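Local atomic coordinates of GTP cyclohydrolase 1 type 2 homolog (Thermus thermophilus, PDB entry 2YYB), a protein that is of unknown function but belongs to the GTP cyclohydrolase I type 2/NIF3 family and probably binds two divalent metal ions. Residues A[14-19]-A[92-97]; A[8-13]-A[58-63]; A[98-103]-A[216-221]; A[143-148]-A[206-211]. All blocks are in the same frame, centred on the assembly; numbering follows the deposited sequence.

Interaction 1 of 4, residues A[14-19]-A[92-97]; sequences LRIQDF and NLYAAH
The ring of Tyr-94 meets Leu-14 at its edge: CD1 of the leucine lies near the ring plane, 4.0 Å from Tyr-94 CE2 and 3.8 Å from Tyr-94 OH, and the two side chains approach from opposite directions. The hydroxyl end of the ring also comes within 4.3 Å of Ile-16 CG2, which places an apolar branch of each of these two residues beside the phenol oxygen. The polar need of that oxygen is met by Asp-11, whose OD2 is hydrogen-bonded to Tyr-94 OH. In Tyr-94, CG stands anti to the backbone N (chi1 -174°), a setting that carries the ring from strand 92-95 across to the chain that follows helix 3-13. The helix ends there in a Schellman motif with Arg-15, at positive phi, as the C-prime residue; Ile-16 N returns to Asp-11 O and Arg-15 N to Ala-12 O. Leu-14 and Ile-16, on either side of Arg-15 in sequence, direct their CB atoms toward the strand. The same CD1 of Leu-14 packs on the methyl of Ala-96, 4.1 Å from its CB, one residue beyond the strand end. Past Ala-96 comes His-97, the N-cap of helix 98-102, whose ring meets that of His-64, a predicted metal ligand, edge-to-face. Pro-99 of this short helix touches Ile-16.

Interaction 2 of 4, residues A[8-13]-A[58-63]; sequences RYLDAY and VDFLIV
Leu-10 and Phe-60 approach from opposite directions, and CD1 of the leucine carries the contact, 3.7 Å from Phe-60 CE2 and 3.9 Å from Phe-60 CZ. This is helix-on-sheet packing: helix 3-13 lies over a mixed sheet in which strand 60-63 runs between the parallel strands 92-95 and 39-42. The methyl approaches the ring obliquely, beside the bond that joins those two ring carbons. It also reaches the end of Ile-62, with Leu-10 CD1 4.4 Å from Ile-62 CD1, a looser approach. Phe-60 and Ile-62 alternate along the strand with Leu-61, and both send their CB atoms toward the helix; Leu-61 instead packs on Ile-49, Phe-50 and Ala-53 of helix 47-55.

In Phe-60, CG is anti to the backbone N (chi1 -161°), and with the ring extended in this way its CE2-CZ side is the one that meets Leu-10 CD1. A second shell surrounds these side chains: Leu-10 and Ile-62 both touch Leu-221 of helix 216-229, and Leu-10 also meets Leu-225 and Tyr-94. On the strand side, backbone hydrogen bonds link Leu-61 to Asn-92 and Tyr-94, and Phe-60 to Gly-40, which hold the strand between its neighbours in the sheet. Within the helix, regular bonding continues up to its last residue, where Tyr-13 N donates to Tyr-9 O at 2.7 Å.

Interaction 3 of 4, residues A[98-103]-A[216-221]; sequences LPLDAH and FGVKAL
Leu-100 reaches across to helix 216-229 with the two methyls at its tip. Its CB points toward the partner helix, and at CG the chain forks. CD2 goes to the backbone of Gly-217, 3.5 Å from its CA and 3.7 Å from its C. CD1 goes to the next residue, 3.7 Å from Val-218 N and 4.0 Å from Val-218 CG1. The leucine and valine side chains cross at about a right angle, and CG1 is the valine branch that lies beside its own backbone N (chi1 -72°), on the flank where CD1 arrives. A CB on Gly-217 would point toward Leu-100 and probably collide with CD2, consistent with the close approach of the backbones, whose CA atoms at Leu-100 and Gly-217 are 6.1 Å apart. Trimming Leu-100 to alanine would probably open a gap over Gly-217 and leave Val-218 CG1 without its methyl partner. The next residue, Asp-101, turns its CB away from the contact and is a predicted metal ligand, as is Glu-214 just ahead of the partner helix; the arrangement is a helix-helix contact at a glycine, beside the probable two-metal site of the NIF3 family.

Interaction 4 of 4, residues A[143-148]-A[206-211]; sequences DRLGQL and IYAGHY
As modelled, a chi1 of -100° and a chi2 of 24° in Leu-145 place its CD2 against Ile-206, where CG2 is anti to the backbone N. The two methyl carbons, Leu-145 CD2 and Ile-206 CG2, are modelled 3.4 Å apart, and CB of the isoleucine follows at 4.2 Å from the same CD2. The side chains meet at a slant, the leucine reaching from its helix to the branch methyl of the isoleucine. A second, lighter touch joins Leu-145 CG to the methyl of Ala-208, 4.4 Å from its CB. One leucine thus spans the end of strand 204-207 and the first residue past it, while Tyr-207, between its two partners, turns its CB away from the helix. Gly-209 follows with a positive phi (99°) at which a CB would press on the carbonyl oxygen before it, and the chain then turns to His-210, a predicted metal ligand that packs beside His-192 of the second subunit. Helix 141-147 lies against a four-stranded mixed sheet, in which strand 204-207 runs between the antiparallel strand 154-157 and the parallel strand 184-187; Ile-206 touches Val-155 and Leu-184 on these neighbours.

In the fold
Interactions 1 and 2 have centres 8 Å apart and share the five-stranded sheet, where strands 92-95 and 60-63 are neighbours; their segments alternate along the chain. Interaction 3 follows, about 10 to 11 Å from both between centres, with helix 98-102 coming directly after strand 92-95 and Phe-19 packing on Pro-99. Interaction 4 belongs to the four-stranded sheet, its centre 25 to 27 Å from interactions 1 and 2 but 17 Å from interaction 3. Its segments fall in sequence between those of interaction 3, and helix 210-213 leads into helix 216-229. Interaction 3 therefore lies between the two sheets, close to the predicted metal ligands contributed from both sides.

Interaction 1 of 4, residues A[14-19]-A[92-97]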
# COMPACT_ATOMS: atom_id res chain seq x y z
N LEU A 14 -16.79 -26.86 0.94
CA LEU A 14 -16.78 -25.61 0.19
C LEU A 14 -15.34 -25.16 0.02
O LEU A 14 -15.05 -24.23 -0.73
CB LEU A 14 -17.59 -24.55 0.94
CG LEU A 14 -19.03 -24.96 1.27
CD1 LEU A 14 -19.64 -23.98 2.24
CD2 LEU A 14 -19.85 -25.04 -0.00
N ARG A 15 -14.43 -25.84 0.71
CA ARG A 15 -13.01 -25.53 0.70
C ARG A 15 -12.80 -24.02 0.67
O ARG A 15 -12.26 -23.46 -0.28
CB ARG A 15 -12.30 -26.22 -0.48
CG ARG A 15 -13.02 -26.15 -1.81
CD ARG A 15 -12.55 -27.27 -2.73
NE ARG A 15 -13.56 -27.57 -3.74
CZ ARG A 15 -13.66 -28.73 -4.40
NH1 ARG A 15 -12.81 -29.72 -4.15
NH2 ARG A 15 -14.64 -28.91 -5.28
N ILE A 16 -13.22 -23.38 1.75
CA ILE A 16 -13.13 -21.94 1.90
C ILE A 16 -11.71 -21.41 1.99
O ILE A 16 -11.49 -20.20 2.03
CB ILE A 16 -13.91 -21.49 3.15
CG1 ILE A 16 -13.27 -22.09 4.41
CG2 ILE A 16 -15.37 -21.94 3.03
CD1 ILE A 16 -13.81 -21.53 5.71
N GLN A 17 -10.73 -22.31 2.04
CA GLN A 17 -9.34 -21.88 2.13
C GLN A 17 -8.83 -21.44 0.76
O GLN A 17 -7.80 -20.78 0.64
CB GLN A 17 -8.45 -22.99 2.69
CG GLN A 17 -8.40 -24.26 1.85
CD GLN A 17 -9.66 -25.12 1.97
OE1 GLN A 17 -9.80 -26.12 1.26
NE2 GLN A 17 -10.56 -24.73 2.87
N ASP A 18 -9.58 -21.81 -0.27
CA ASP A 18 -9.23 -21.47 -1.64
C ASP A 18 -9.63 -20.05 -2.04
O ASP A 18 -9.26 -19.58 -3.12
CB ASP A 18 -9.89 -22.45 -2.61
CG ASP A 18 -9.25 -23.83 -2.56
OD1 ASP A 18 -9.72 -24.70 -3.32
OD2 ASP A 18 -8.29 -24.03 -1.79
N PHE A 19 -10.38 -19.36 -1.19
CA PHE A 19 -10.82 -18.00 -1.51
C PHE A 19 -10.40 -17.02 -0.42
O PHE A 19 -11.26 -16.33 0.16
CB PHE A 19 -12.34 -17.96 -1.67
CG PHE A 19 -12.90 -19.09 -2.50
CD1 PHE A 19 -12.81 -20.41 -2.05
CD2 PHE A 19 -13.56 -18.83 -3.70
CE1 PHE A 19 -13.37 -21.45 -2.79
CE2 PHE A 19 -14.13 -19.87 -4.45
CZ PHE A 19 -14.03 -21.18 -3.98
N ASN A 92 -26.91 -20.95 15.14
CA ASN A 92 -25.54 -20.87 14.64
C ASN A 92 -25.65 -20.15 13.30
O ASN A 92 -26.57 -20.43 12.52
CB ASN A 92 -24.96 -22.27 14.38
CG ASN A 92 -24.69 -23.04 15.64
OD1 ASN A 92 -23.77 -22.74 16.41
ND2 ASN A 92 -25.49 -24.07 15.86
N LEU A 93 -24.74 -19.21 13.03
CA LEU A 93 -24.73 -18.46 11.77
C LEU A 93 -23.50 -18.86 11.00
O LEU A 93 -22.38 -18.61 11.47
CB LEU A 93 -24.69 -16.95 12.00
CG LEU A 93 -24.88 -16.17 10.69
CD1 LEU A 93 -26.27 -16.48 10.12
CD2 LEU A 93 -24.72 -14.69 10.90
N TYR A 94 -23.71 -19.47 9.84
CA TYR A 94 -22.64 -19.92 8.96
C TYR A 94 -22.76 -19.15 7.63
O TYR A 94 -23.79 -19.22 6.93
CB TYR A 94 -22.75 -21.43 8.70
CG TYR A 94 -21.58 -22.00 7.93
CD1 TYR A 94 -20.45 -22.46 8.58
CD2 TYR A 94 -21.60 -22.04 6.54
CE1 TYR A 94 -19.34 -22.95 7.87
CE2 TYR A 94 -20.51 -22.53 5.81
CZ TYR A 94 -19.38 -22.99 6.48
OH TYR A 94 -18.32 -23.53 5.79
N ALA A 95 -21.71 -18.42 7.27
CA ALA A 95 -21.75 -17.63 6.04
C ALA A 95 -20.82 -18.21 4.97
O ALA A 95 -19.69 -18.62 5.26
CB ALA A 95 -21.40 -16.15 6.36
N ALA A 96 -21.31 -18.24 3.73
CA ALA A 96 -20.54 -18.75 2.59
C ALA A 96 -20.75 -17.80 1.40
O ALA A 96 -21.80 -17.83 0.75
CB ALA A 96 -21.00 -20.16 2.22
N HIS A 97 -19.74 -16.98 1.12
CA HIS A 97 -19.80 -15.99 0.04
C HIS A 97 -19.30 -16.49 -1.32
O HIS A 97 -20.02 -17.19 -2.05
CB HIS A 97 -19.01 -14.75 0.44
CG HIS A 97 -19.25 -13.57 -0.45
ND1 HIS A 97 -18.44 -12.46 -0.43
CD2 HIS A 97 -20.23 -13.32 -1.34
CE1 HIS A 97 -18.92 -11.56 -1.28
NE2 HIS A 97 -20.01 -12.06 -1.85

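Interaction 2 of 4, residues A[8-13]-A[58-63]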
# COMPACT_ATOMS: atom_id res chain seq x y z
N ARG A 8 -16.83 -28.18 10.35
CA ARG A 8 -15.63 -28.76 9.75
C ARG A 8 -15.94 -29.29 8.36
O ARG A 8 -15.22 -29.00 7.40
CB ARG A 8 -15.13 -29.91 10.62
CG ARG A 8 -13.67 -29.81 11.04
CD ARG A 8 -13.55 -30.11 12.52
NE ARG A 8 -14.41 -31.23 12.91
CZ ARG A 8 -14.81 -31.46 14.16
NH1 ARG A 8 -14.41 -30.66 15.15
NH2 ARG A 8 -15.62 -32.49 14.43
N TYR A 9 -17.03 -30.05 8.24
CA TYR A 9 -17.42 -30.59 6.95
C TYR A 9 -17.62 -29.47 5.94
O TYR A 9 -17.00 -29.47 4.87
CB TYR A 9 -18.71 -31.38 7.05
CG TYR A 9 -19.21 -31.88 5.71
CD1 TYR A 9 -18.55 -32.94 5.04
CD2 TYR A 9 -20.34 -31.33 5.11
CE1 TYR A 9 -19.03 -33.43 3.81
CE2 TYR A 9 -20.82 -31.81 3.89
CZ TYR A 9 -20.16 -32.86 3.24
OH TYR A 9 -20.65 -33.33 2.05
N LEU A 10 -18.47 -28.50 6.28
CA LEU A 10 -18.74 -27.38 5.38
C LEU A 10 -17.49 -26.63 4.94
O LEU A 10 -17.34 -26.34 3.75
CB LEU A 10 -19.73 -26.42 6.03
CG LEU A 10 -21.12 -27.04 6.13
CD1 LEU A 10 -22.09 -26.08 6.80
CD2 LEU A 10 -21.59 -27.40 4.73
N ASP A 11 -16.60 -26.34 5.86
CA ASP A 11 -15.38 -25.64 5.49
C ASP A 11 -14.62 -26.51 4.48
O ASP A 11 -13.99 -26.01 3.54
CB ASP A 11 -14.51 -25.39 6.72
CG ASP A 11 -15.15 -24.42 7.70
OD1 ASP A 11 -14.68 -24.37 8.86
OD2 ASP A 11 -16.10 -23.70 7.33
N ALA A 12 -14.72 -27.82 4.66
CA ALA A 12 -14.04 -28.76 3.78
C ALA A 12 -14.70 -28.82 2.42
O ALA A 12 -14.05 -28.60 1.39
CB ALA A 12 -14.03 -30.14 4.41
N TYR A 13 -16.00 -29.12 2.43
CA TYR A 13 -16.80 -29.26 1.23
C TYR A 13 -16.76 -28.04 0.34
O TYR A 13 -16.73 -28.17 -0.88
CB TYR A 13 -18.25 -29.57 1.60
CG TYR A 13 -19.17 -29.81 0.43
CD1 TYR A 13 -19.00 -30.91 -0.41
CD2 TYR A 13 -20.22 -28.94 0.17
CE1 TYR A 13 -19.86 -31.14 -1.49
CE2 TYR A 13 -21.09 -29.15 -0.89
CZ TYR A 13 -20.91 -30.25 -1.72
OH TYR A 13 -21.80 -30.45 -2.76
N VAL A 58 -34.83 -22.88 13.74
CA VAL A 58 -33.62 -23.24 13.02
C VAL A 58 -32.46 -23.25 14.00
O VAL A 58 -32.38 -22.38 14.86
CB VAL A 58 -33.32 -22.23 11.88
CG1 VAL A 58 -31.98 -22.56 11.24
CG2 VAL A 58 -34.40 -22.29 10.85
N ASP A 59 -31.56 -24.23 13.88
CA ASP A 59 -30.40 -24.30 14.77
C ASP A 59 -29.12 -23.86 14.06
O ASP A 59 -28.19 -23.36 14.67
CB ASP A 59 -30.15 -25.74 15.28
CG ASP A 59 -31.28 -26.25 16.13
OD1 ASP A 59 -31.73 -25.49 17.02
OD2 ASP A 59 -31.71 -27.40 15.92
N PHE A 60 -29.10 -24.09 12.75
CA PHE A 60 -27.93 -23.80 11.95
C PHE A 60 -28.38 -23.05 10.70
O PHE A 60 -28.86 -23.67 9.75
CB PHE A 60 -27.26 -25.11 11.57
CG PHE A 60 -25.85 -24.97 11.13
CD1 PHE A 60 -24.81 -25.07 12.06
CD2 PHE A 60 -25.54 -24.74 9.79
CE1 PHE A 60 -23.47 -24.95 11.64
CE2 PHE A 60 -24.22 -24.62 9.38
CZ PHE A 60 -23.18 -24.72 10.30
N LEU A 61 -28.23 -21.73 10.73
CA LEU A 61 -28.60 -20.85 9.63
C LEU A 61 -27.43 -20.61 8.68
O LEU A 61 -26.34 -20.19 9.10
CB LEU A 61 -29.08 -19.50 10.18
CG LEU A 61 -29.55 -18.48 9.16
CD1 LEU A 61 -30.52 -19.15 8.20
CD2 LEU A 61 -30.20 -17.31 9.85
N ILE A 62 -27.66 -20.93 7.41
CA ILE A 62 -26.65 -20.75 6.37
C ILE A 62 -27.06 -19.59 5.47
O ILE A 62 -28.18 -19.57 4.94
CB ILE A 62 -26.55 -22.02 5.52
CG1 ILE A 62 -26.14 -23.20 6.41
CG2 ILE A 62 -25.60 -21.78 4.32
CD1 ILE A 62 -26.08 -24.54 5.71
N VAL A 63 -26.17 -18.61 5.30
CA VAL A 63 -26.48 -17.48 4.43
C VAL A 63 -25.34 -17.20 3.45
O VAL A 63 -24.18 -17.52 3.74
CB VAL A 63 -26.76 -16.20 5.26
CG1 VAL A 63 -27.96 -16.43 6.18
CG2 VAL A 63 -25.51 -15.80 6.06

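Interaction 3 of 4, residues A[98-103]-A[216-221]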
# COMPACT_ATOMS: atom_id res chain seq x y z
N LEU A 98 -18.07 -16.12 -1.67
CA LEU A 98 -17.51 -16.52 -2.95
C LEU A 98 -17.50 -18.04 -3.15
O LEU A 98 -17.88 -18.53 -4.21
CB LEU A 98 -16.08 -15.98 -3.12
CG LEU A 98 -15.88 -14.46 -3.24
CD1 LEU A 98 -14.40 -14.17 -3.47
CD2 LEU A 98 -16.71 -13.89 -4.38
N PRO A 99 -17.09 -18.80 -2.12
CA PRO A 99 -17.05 -20.25 -2.25
C PRO A 99 -18.39 -20.91 -2.56
O PRO A 99 -18.43 -21.96 -3.20
CB PRO A 99 -16.45 -20.70 -0.92
CG PRO A 99 -16.87 -19.63 0.01
CD PRO A 99 -16.67 -18.38 -0.78
N LEU A 100 -19.49 -20.30 -2.13
CA LEU A 100 -20.81 -20.85 -2.40
C LEU A 100 -21.18 -20.40 -3.81
O LEU A 100 -21.96 -21.05 -4.50
CB LEU A 100 -21.86 -20.31 -1.42
CG LEU A 100 -23.06 -21.18 -1.03
CD1 LEU A 100 -24.22 -20.28 -0.59
CD2 LEU A 100 -23.50 -22.05 -2.19
N ASP A 101 -20.61 -19.27 -4.22
CA ASP A 101 -20.87 -18.73 -5.55
C ASP A 101 -20.25 -19.70 -6.58
O ASP A 101 -20.94 -20.17 -7.49
CB ASP A 101 -20.26 -17.31 -5.67
CG ASP A 101 -21.31 -16.20 -5.46
OD1 ASP A 101 -20.98 -15.09 -5.00
OD2 ASP A 101 -22.49 -16.43 -5.78
N ALA A 102 -18.98 -20.04 -6.37
CA ALA A 102 -18.22 -20.90 -7.28
C ALA A 102 -18.42 -22.41 -7.24
O ALA A 102 -18.29 -23.07 -8.26
CB ALA A 102 -16.74 -20.62 -7.12
N HIS A 103 -18.73 -22.96 -6.07
CA HIS A 103 -18.88 -24.40 -5.97
C HIS A 103 -19.55 -25.05 -7.18
O HIS A 103 -20.65 -24.65 -7.58
CB HIS A 103 -19.65 -24.77 -4.71
CG HIS A 103 -19.40 -26.17 -4.25
ND1 HIS A 103 -18.33 -26.51 -3.45
CD2 HIS A 103 -20.04 -27.33 -4.53
CE1 HIS A 103 -18.31 -27.82 -3.26
NE2 HIS A 103 -19.34 -28.34 -3.91
N PHE A 216 -30.16 -19.93 -5.28
CA PHE A 216 -29.81 -21.31 -5.62
C PHE A 216 -28.72 -22.03 -4.83
O PHE A 216 -28.76 -23.25 -4.69
CB PHE A 216 -29.49 -21.35 -7.12
CG PHE A 216 -30.61 -20.85 -7.98
CD1 PHE A 216 -31.73 -21.65 -8.24
CD2 PHE A 216 -30.60 -19.54 -8.47
CE1 PHE A 216 -32.82 -21.15 -8.97
CE2 PHE A 216 -31.69 -19.03 -9.19
CZ PHE A 216 -32.80 -19.83 -9.45
N GLY A 217 -27.73 -21.31 -4.33
CA GLY A 217 -26.68 -21.97 -3.57
C GLY A 217 -27.15 -22.49 -2.21
O GLY A 217 -27.10 -23.71 -1.95
N VAL A 218 -27.59 -21.57 -1.36
CA VAL A 218 -28.06 -21.93 -0.02
C VAL A 218 -29.01 -23.11 -0.12
O VAL A 218 -28.83 -24.08 0.60
CB VAL A 218 -28.75 -20.73 0.74
CG1 VAL A 218 -27.73 -19.72 1.14
CG2 VAL A 218 -29.80 -20.07 -0.12
N LYS A 219 -29.98 -23.05 -1.02
CA LYS A 219 -30.91 -24.17 -1.14
C LYS A 219 -30.18 -25.47 -1.46
O LYS A 219 -30.36 -26.47 -0.76
CB LYS A 219 -31.98 -23.90 -2.21
CG LYS A 219 -33.04 -22.89 -1.78
CD LYS A 219 -34.13 -22.74 -2.85
CE LYS A 219 -35.18 -21.73 -2.44
NZ LYS A 219 -36.19 -21.55 -3.53
N ALA A 220 -29.35 -25.48 -2.49
CA ALA A 220 -28.63 -26.70 -2.82
C ALA A 220 -27.87 -27.17 -1.58
O ALA A 220 -28.07 -28.29 -1.13
CB ALA A 220 -27.68 -26.46 -4.01
N LEU A 221 -27.03 -26.30 -1.02
CA LEU A 221 -26.25 -26.64 0.17
C LEU A 221 -27.09 -27.33 1.25
O LEU A 221 -26.72 -28.39 1.74
CB LEU A 221 -25.61 -25.39 0.78
CG LEU A 221 -24.14 -25.40 1.19
CD1 LEU A 221 -23.90 -24.27 2.19
CD2 LEU A 221 -23.75 -26.73 1.79

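Interaction 4 of 4, residues A[143-148]-A[206-211]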
# COMPACT_ATOMS: atom_id res chain seq x y z
N ASP A 143 -37.23 -16.13 -20.60
CA ASP A 143 -38.47 -16.66 -20.08
C ASP A 143 -38.22 -17.81 -19.12
O ASP A 143 -38.89 -17.90 -18.09
CB ASP A 143 -39.36 -17.06 -21.25
CG ASP A 143 -39.80 -15.85 -22.05
OD1 ASP A 143 -40.83 -15.25 -21.69
OD2 ASP A 143 -39.08 -15.49 -23.02
N ARG A 144 -37.26 -18.67 -19.43
CA ARG A 144 -36.97 -19.76 -18.51
C ARG A 144 -36.60 -19.09 -17.18
O ARG A 144 -37.08 -19.46 -16.10
CB ARG A 144 -35.81 -20.62 -19.03
CG ARG A 144 -36.10 -21.28 -20.38
CD ARG A 144 -34.98 -22.24 -20.79
NE ARG A 144 -35.07 -22.64 -22.20
CZ ARG A 144 -34.14 -23.35 -22.85
NH1 ARG A 144 -33.05 -23.75 -22.22
NH2 ARG A 144 -34.30 -23.64 -24.13
N LEU A 145 -35.75 -18.07 -17.28
CA LEU A 145 -35.33 -17.31 -16.12
C LEU A 145 -36.55 -16.86 -15.35
O LEU A 145 -36.72 -17.20 -14.18
CB LEU A 145 -34.52 -16.10 -16.56
CG LEU A 145 -32.99 -16.21 -16.47
CD1 LEU A 145 -32.56 -17.67 -16.50
CD2 LEU A 145 -32.34 -15.41 -17.59
N GLY A 146 -37.41 -16.10 -16.01
CA GLY A 146 -38.62 -15.60 -15.38
C GLY A 146 -39.48 -16.64 -14.69
O GLY A 146 -40.02 -16.37 -13.61
N GLN A 147 -39.64 -17.81 -15.29
CA GLN A 147 -40.47 -18.82 -14.65
C GLN A 147 -39.66 -19.59 -13.61
O GLN A 147 -40.20 -20.22 -12.71
CB GLN A 147 -41.12 -19.77 -15.70
CG GLN A 147 -40.17 -20.56 -16.60
CD GLN A 147 -39.48 -21.72 -15.89
OE1 GLN A 147 -40.07 -22.35 -15.01
NE2 GLN A 147 -38.24 -22.01 -16.29
N LEU A 148 -38.34 -19.51 -13.74
CA LEU A 148 -37.45 -20.18 -12.80
C LEU A 148 -37.13 -19.18 -11.70
O LEU A 148 -36.27 -19.43 -10.86
CB LEU A 148 -36.17 -20.57 -13.53
CG LEU A 148 -35.15 -21.48 -12.87
CD1 LEU A 148 -35.64 -22.91 -12.91
CD2 LEU A 148 -33.84 -21.38 -13.63
N ILE A 206 -28.57 -10.38 -19.50
CA ILE A 206 -29.85 -10.56 -18.83
C ILE A 206 -29.63 -10.37 -17.32
O ILE A 206 -28.79 -11.07 -16.73
CB ILE A 206 -30.45 -11.99 -19.02
CG1 ILE A 206 -30.66 -12.32 -20.50
CG2 ILE A 206 -31.79 -12.09 -18.27
CD1 ILE A 206 -31.80 -11.58 -21.12
N TYR A 207 -30.36 -9.44 -16.72
CA TYR A 207 -30.27 -9.16 -15.28
C TYR A 207 -31.48 -9.80 -14.60
O TYR A 207 -32.60 -9.33 -14.77
CB TYR A 207 -30.26 -7.65 -15.01
CG TYR A 207 -29.00 -6.99 -15.52
CD1 TYR A 207 -27.76 -7.31 -14.97
CD2 TYR A 207 -29.03 -6.12 -16.61
CE1 TYR A 207 -26.58 -6.78 -15.50
CE2 TYR A 207 -27.85 -5.58 -17.15
CZ TYR A 207 -26.63 -5.93 -16.58
OH TYR A 207 -25.46 -5.46 -17.11
N ALA A 208 -31.26 -10.88 -13.85
CA ALA A 208 -32.36 -11.58 -13.21
C ALA A 208 -32.56 -11.34 -11.70
O ALA A 208 -33.29 -12.08 -11.04
CB ALA A 208 -32.22 -13.08 -13.48
N GLY A 209 -31.92 -10.30 -11.17
CA GLY A 209 -32.06 -9.97 -9.77
C GLY A 209 -30.91 -10.47 -8.91
O GLY A 209 -30.44 -11.58 -9.11
N HIS A 210 -30.44 -9.65 -7.98
CA HIS A 210 -29.34 -10.07 -7.12
C HIS A 210 -29.87 -11.14 -6.16
O HIS A 210 -29.23 -12.17 -5.94
CB HIS A 210 -28.79 -8.87 -6.34
CG HIS A 210 -27.43 -9.10 -5.75
ND1 HIS A 210 -27.11 -10.21 -5.00
CD2 HIS A 210 -26.31 -8.33 -5.78
CE1 HIS A 210 -25.86 -10.12 -4.59
NE2 HIS A 210 -25.35 -8.99 -5.05
N TYR A 211 -31.05 -10.90 -5.60
CA TYR A 211 -31.66 -11.86 -4.69
C TYR A 211 -32.07 -13.14 -5.41
O TYR A 211 -31.68 -14.24 -5.02
CB TYR A 211 -32.91 -11.27 -4.03
CG TYR A 211 -33.60 -12.20 -3.05
CD1 TYR A 211 -33.13 -12.34 -1.75
CD2 TYR A 211 -34.75 -12.90 -3.42
CE1 TYR A 211 -33.79 -13.14 -0.82
CE2 TYR A 211 -35.42 -13.71 -2.50
CZ TYR A 211 -34.93 -13.83 -1.20
OH TYR A 211 -35.56 -14.65 -0.29